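Mannitol dehydrogenase (Helicobacter pylori, PDB 3TWO) probably catalyses the NADP(H)-dependent, zinc-assisted interconversion of cinnamyl-type alcohols and their aldehydes. Local coordinates at residues F91-S94 with C95-C98; L158-A161 with G162-Y166. One frame throughout, in Å; residues are numbered along the deposited sequence.

Each contact carries one of the chain's two zinc sites. Contact 1 (91-98) leads into a four-cysteine zinc site in the GroES-like part of the chain and gives it C95 and C98. Contact 2 (158-166) starts a buried helix that supplies C160 to the other zinc, beside the nicotinamide of NADPH. The zinc ions are 20.2 Å apart. NDP C4N lies 3.9 Å from the zinc held by C160 but 19.4 Å from the one held by C95 and C98. The contact centres stand about 19 Å apart, their nearest atoms about 7 Å. The four-cysteine zinc is thus remote from the coenzyme, though F91 CE2 comes within 8.7 Å of NDP N7N; contact 2 lines the pocket.

Contact 1 of 2, residues F91-S94 with C95-C98; sequences FVNS and CKAC. With ZN (zinc ion), chain H.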
loop_
_atom_site.group_PDB
_atom_site.type_symbol
_atom_site.label_atom_id
_atom_site.label_comp_id
_atom_site.label_asym_id
_atom_site.label_seq_id
_atom_site.Cartn_x
_atom_site.Cartn_y
_atom_site.Cartn_z
ATOM N N PHE B 91 -19.188 13.735 -9.511
ATOM C CA PHE B 91 -19.355 14.961 -8.713
ATOM C C PHE B 91 -19.726 16.146 -9.596
ATOM O O PHE B 91 -19.414 16.137 -10.788
ATOM C CB PHE B 91 -18.130 15.279 -7.836
ATOM C CG PHE B 91 -16.847 15.288 -8.617
ATOM C CD1 PHE B 91 -16.420 16.439 -9.257
ATOM C CD2 PHE B 91 -16.081 14.128 -8.734
ATOM C CE1 PHE B 91 -15.234 16.448 -10.003
ATOM C CE2 PHE B 91 -14.897 14.135 -9.444
ATOM C CZ PHE B 91 -14.482 15.306 -10.091
ATOM N N VAL B 92 -20.395 17.137 -9.006
ATOM C CA VAL B 92 -20.965 18.247 -9.744
ATOM C C VAL B 92 -20.472 19.611 -9.256
ATOM O O VAL B 92 -20.908 20.670 -9.760
ATOM C CB VAL B 92 -22.513 18.261 -9.636
ATOM C CG1 VAL B 92 -23.080 17.050 -10.255
ATOM C CG2 VAL B 92 -22.973 18.358 -8.120
ATOM N N ASN B 93 -19.588 19.610 -8.284
ATOM C CA ASN B 93 -19.052 20.879 -7.732
ATOM C C ASN B 93 -17.916 20.600 -6.753
ATOM O O ASN B 93 -17.801 19.444 -6.302
ATOM C CB ASN B 93 -20.146 21.672 -7.015
ATOM C CG ASN B 93 -20.044 23.170 -7.306
ATOM O OD1 ASN B 93 -18.977 23.652 -7.663
ATOM N ND2 ASN B 93 -21.182 23.884 -7.266
ATOM N N SER B 94 -17.070 21.624 -6.482
ATOM C CA SER B 94 -15.995 21.578 -5.484
ATOM C C SER B 94 -15.578 23.007 -5.156
ATOM O O SER B 94 -16.132 23.927 -5.728
ATOM C CB SER B 94 -14.784 20.740 -5.960
ATOM O OG SER B 94 -14.142 21.318 -7.098
ATOM N N CYS B 95 -14.583 23.205 -4.285
ATOM C CA CYS B 95 -14.402 24.556 -3.691
ATOM C C CYS B 95 -13.608 25.436 -4.669
ATOM O O CYS B 95 -13.746 26.649 -4.655
ATOM C CB CYS B 95 -13.713 24.539 -2.302
ATOM S SG CYS B 95 -11.888 24.408 -2.416
ATOM N N LYS B 96 -12.820 24.790 -5.529
ATOM C CA LYS B 96 -12.086 25.482 -6.601
ATOM C C LYS B 96 -10.974 26.347 -5.992
ATOM O O LYS B 96 -10.404 27.183 -6.667
ATOM C CB LYS B 96 -13.002 26.359 -7.503
ATOM C CG LYS B 96 -14.341 25.738 -7.995
ATOM C CD LYS B 96 -15.192 26.827 -8.711
ATOM C CE LYS B 96 -16.645 26.406 -9.006
ATOM N NZ LYS B 96 -17.340 25.906 -7.731
ATOM N N ALA B 97 -10.667 26.159 -4.719
ATOM C CA ALA B 97 -9.643 26.979 -4.096
ATOM C C ALA B 97 -8.589 26.190 -3.332
ATOM O O ALA B 97 -7.654 26.785 -2.843
ATOM C CB ALA B 97 -10.272 28.075 -3.210
ATOM N N CYS B 98 -8.676 24.869 -3.302
ATOM C CA CYS B 98 -7.745 24.049 -2.543
ATOM C C CYS B 98 -6.713 23.296 -3.429
ATOM O O CYS B 98 -6.722 23.371 -4.675
ATOM C CB CYS B 98 -8.532 23.044 -1.680
ATOM S SG CYS B 98 -9.288 21.682 -2.753
HETATM ZN ZN ZN H . -11.389 22.261 -3.293
#
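The flat carboxamide of N93 meets K96 through its oxygen: K96 NZ lies in the carbonyl plane, 2.8 Å from N93 OD1, and nothing from 95-98 rests on either face of the amide. The second flat group, the peptide after S94, also receives K96 NZ, but from nearly straight ahead of the carbonyl, in a 3.1 Å hydrogen bond to S94 O. The lysine folds back to reach both oxygens. Its chain runs extended as far as CE and then bends at chi4 (53°), while K96 CG passes 3.4 Å from S94 O. A weak bond from S94 N to N93 OD1 adds a third constraint on the amide. Outside the two segments, S94 OG bonds to Y142 OH, and K96 also packs against Y142 and D139.

From C95 on, the chain enters the zinc site. C95 SG binds the metal at 2.4 Å and C98 SG at 2.2 Å; the S-Zn-S angle of about 110° is close to tetrahedral, and C101 and C109 complete the set. This CxxC pair matches the structural zinc lobe of medium-chain alcohol dehydrogenases. A97 N donates to C95 SG over 3.1 Å, nearly straight at 158°, and C98 sits as N-cap of helix 99-102. Four cysteine ligands, if all are thiolates, would leave the site net negative; the amide bond to C95 SG would disperse part of that charge, whereas K96 NZ, 8.3 Å from the zinc and held by two oxygens, could at most contribute at long range.

Contact 2 of 2, residues L158-A161 with G162-Y166; sequences LLCA and GITTY. With ZN (zinc ion), chain G; NDP (NADPH dihydro-nicotinamide-adenine-dinucleotide phosphate), chain F.
T164 reaches back one helical turn to C160, and its rotamer decides what each branch touches. With chi1 at -62°, OG1 lies beside the residue's own backbone N, and both atoms donate to the same acceptor: T164 OG1 is 2.9 Å and T164 N 3.0 Å from C160 O. The amide comes nearly end-on to the carbonyl, whereas the hydroxyl approaches from above, about 40° out of the carbonyl plane. Two bonds thus grip one buried oxygen. The other branch of T164 faces the coenzyme, CG2 lying 3.6 Å from the nicotinamide amide nitrogen N7N of NDP, while T164 OG1 is 3.3 Å from NDP C4N, the ring carbon that carries the transferable hydride.

C160 swings its sulfur clear of its own backbone N to reach the metal. SG stands trans to that N (chi1 -177°), which carries it to the zinc at 2.4 Å and to within 3.4 Å of NDP C5N. C42 and H64 are the other protein ligands of this metal. The arrangement is that of the medium-chain dehydrogenases, in which the helix leading into the first strand of the Rossmann domain, here 179-183, brings a zinc cysteine to the cleft between catalytic and coenzyme-binding domains.

The helix opens with a wider pi-type turn, seen in the bond from I163 N to L158 O (3.1 Å), five residues back. I163 lays its CG2 methyl near L159 O and C160 O. Two residues on from I163, T165 OG1 points at the backbone, 2.8 Å from A161 O, with G162 O also near enough to compete for its single proton. E65, next to the zinc ligand H64 in sequence, accepts a hydrogen bond from A161 N.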
loop_
_atom_site.group_PDB
_atom_site.type_symbol
_atom_site.label_atom_id
_atom_site.label_comp_id
_atom_site.label_asym_id
_atom_site.label_seq_id
_atom_site.Cartn_x
_atom_site.Cartn_y
_atom_site.Cartn_z
ATOM N N LEU B 158 -18.791 5.611 -19.410
ATOM C CA LEU B 158 -17.440 6.160 -19.408
ATOM C C LEU B 158 -17.311 7.141 -18.269
ATOM O O LEU B 158 -16.214 7.276 -17.722
ATOM C CB LEU B 158 -17.092 6.897 -20.709
ATOM C CG LEU B 158 -17.161 6.099 -21.962
ATOM C CD1 LEU B 158 -17.055 7.050 -23.234
ATOM C CD2 LEU B 158 -16.126 5.015 -21.931
ATOM N N LEU B 159 -18.426 7.823 -17.896
ATOM C CA LEU B 159 -18.343 8.884 -16.891
ATOM C C LEU B 159 -17.935 8.402 -15.527
ATOM O O LEU B 159 -17.486 9.206 -14.729
ATOM C CB LEU B 159 -19.611 9.745 -16.812
ATOM C CG LEU B 159 -19.817 10.859 -17.868
ATOM C CD1 LEU B 159 -18.909 12.045 -17.483
ATOM C CD2 LEU B 159 -19.529 10.402 -19.288
ATOM N N CYS B 160 -18.102 7.112 -15.228
ATOM C CA CYS B 160 -17.565 6.575 -13.959
ATOM C C CYS B 160 -16.743 5.322 -14.129
ATOM O O CYS B 160 -15.603 5.327 -13.790
ATOM C CB CYS B 160 -18.647 6.273 -12.949
ATOM S SG CYS B 160 -17.882 5.719 -11.423
ATOM N N ALA B 161 -17.313 4.241 -14.627
ATOM C CA ALA B 161 -16.505 3.050 -15.011
ATOM C C ALA B 161 -15.270 3.335 -15.864
ATOM O O ALA B 161 -14.176 2.762 -15.638
ATOM C CB ALA B 161 -17.397 2.000 -15.737
ATOM N N GLY B 162 -15.450 4.179 -16.875
ATOM C CA GLY B 162 -14.333 4.546 -17.765
ATOM C C GLY B 162 -13.205 5.303 -17.030
ATOM O O GLY B 162 -12.113 4.811 -16.980
ATOM N N ILE B 163 -13.478 6.479 -16.447
ATOM C CA ILE B 163 -12.398 7.189 -15.728
ATOM C C ILE B 163 -11.769 6.382 -14.560
ATOM O O ILE B 163 -10.579 6.440 -14.354
ATOM C CB ILE B 163 -12.797 8.586 -15.211
ATOM C CG1 ILE B 163 -11.536 9.257 -14.623
ATOM C CG2 ILE B 163 -13.977 8.508 -14.093
ATOM C CD1 ILE B 163 -10.425 9.510 -15.629
ATOM N N THR B 164 -12.588 5.656 -13.798
ATOM C CA THR B 164 -12.109 5.033 -12.586
ATOM C C THR B 164 -11.049 3.974 -12.905
ATOM O O THR B 164 -10.159 3.692 -12.063
ATOM C CB THR B 164 -13.244 4.409 -11.749
ATOM O OG1 THR B 164 -14.157 5.451 -11.331
ATOM C CG2 THR B 164 -12.672 3.718 -10.479
ATOM N N THR B 165 -11.106 3.425 -14.121
ATOM C CA THR B 165 -10.197 2.367 -14.446
ATOM C C THR B 165 -9.121 2.915 -15.349
ATOM O O THR B 165 -7.976 2.486 -15.226
ATOM C CB THR B 165 -10.914 1.241 -15.178
ATOM O OG1 THR B 165 -11.598 1.812 -16.282
ATOM C CG2 THR B 165 -11.967 0.572 -14.234
ATOM N N TYR B 166 -9.475 3.859 -16.237
ATOM C CA TYR B 166 -8.485 4.533 -17.049
ATOM C C TYR B 166 -7.360 5.166 -16.143
ATOM O O TYR B 166 -6.143 5.060 -16.427
ATOM C CB TYR B 166 -9.179 5.638 -17.837
ATOM C CG TYR B 166 -8.281 6.466 -18.753
ATOM C CD1 TYR B 166 -7.898 5.999 -20.030
ATOM C CD2 TYR B 166 -7.852 7.748 -18.363
ATOM C CE1 TYR B 166 -7.107 6.815 -20.897
ATOM C CE2 TYR B 166 -7.051 8.544 -19.205
ATOM C CZ TYR B 166 -6.707 8.076 -20.463
ATOM O OH TYR B 166 -5.904 8.856 -21.241
HETATM ZN ZN ZN G . -19.457 4.872 -9.815
HETATM P PA NDP F . -20.440 -4.622 -10.858
HETATM O O1A NDP F . -21.109 -5.652 -10.048
HETATM O O2A NDP F . -20.446 -4.531 -12.431
HETATM O O5B NDP F . -19.156 -5.605 -11.064
HETATM C C5B NDP F . -18.518 -6.368 -9.906
HETATM C C4B NDP F . -17.870 -7.623 -10.479
HETATM O O4B NDP F . -16.975 -8.371 -9.554
HETATM C C3B NDP F . -18.983 -8.593 -10.935
HETATM O O3B NDP F . -18.630 -9.068 -12.289
HETATM C C2B NDP F . -18.878 -9.739 -9.893
HETATM O O2B NDP F . -19.276 -10.943 -10.575
HETATM C C1B NDP F . -17.353 -9.809 -9.639
HETATM N N9A NDP F . -17.003 -10.263 -8.274
HETATM C C8A NDP F . -17.744 -10.048 -7.163
HETATM N N7A NDP F . -17.065 -10.554 -6.146
HETATM C C5A NDP F . -15.926 -11.073 -6.596
HETATM C C6A NDP F . -14.863 -11.714 -5.987
HETATM N N6A NDP F . -14.803 -11.965 -4.635
HETATM N N1A NDP F . -13.879 -12.116 -6.784
HETATM C C2A NDP F . -13.856 -11.902 -8.081
HETATM N N3A NDP F . -14.844 -11.284 -8.684
HETATM C C4A NDP F . -15.894 -10.878 -7.949
HETATM O O3 NDP F . -19.529 -3.576 -10.106
HETATM P PN NDP F . -18.921 -2.306 -10.697
HETATM O O1N NDP F . -17.880 -2.602 -11.707
HETATM O O2N NDP F . -19.932 -1.190 -11.072
HETATM O O5D NDP F . -18.224 -1.716 -9.415
HETATM C C5D NDP F . -17.318 -2.632 -8.629
HETATM C C4D NDP F . -16.898 -1.950 -7.260
HETATM O O4D NDP F . -16.202 -0.768 -7.700
HETATM C C3D NDP F . -18.061 -1.481 -6.344
HETATM O O3D NDP F . -17.687 -1.737 -4.962
HETATM C C2D NDP F . -18.140 0.023 -6.697
HETATM O O2D NDP F . -18.626 0.746 -5.621
HETATM C C1D NDP F . -16.636 0.342 -6.869
HETATM N N1N NDP F . -16.352 1.647 -7.556
HETATM C C2N NDP F . -15.300 2.444 -7.053
HETATM C C3N NDP F . -14.989 3.657 -7.645
HETATM C C7N NDP F . -13.790 4.447 -7.127
HETATM O O7N NDP F . -12.883 3.882 -6.494
HETATM N N7N NDP F . -13.677 5.673 -7.626
HETATM C C4N NDP F . -15.763 4.114 -8.737
HETATM C C5N NDP F . -16.803 3.305 -9.283
HETATM C C6N NDP F . -17.110 2.094 -8.700
HETATM P P2B NDP F . -20.190 -12.035 -9.929
HETATM O O1X NDP F . -21.339 -12.308 -11.066
HETATM O O2X NDP F . -19.380 -13.181 -9.505
HETATM O O3X NDP F . -20.950 -11.358 -8.707
#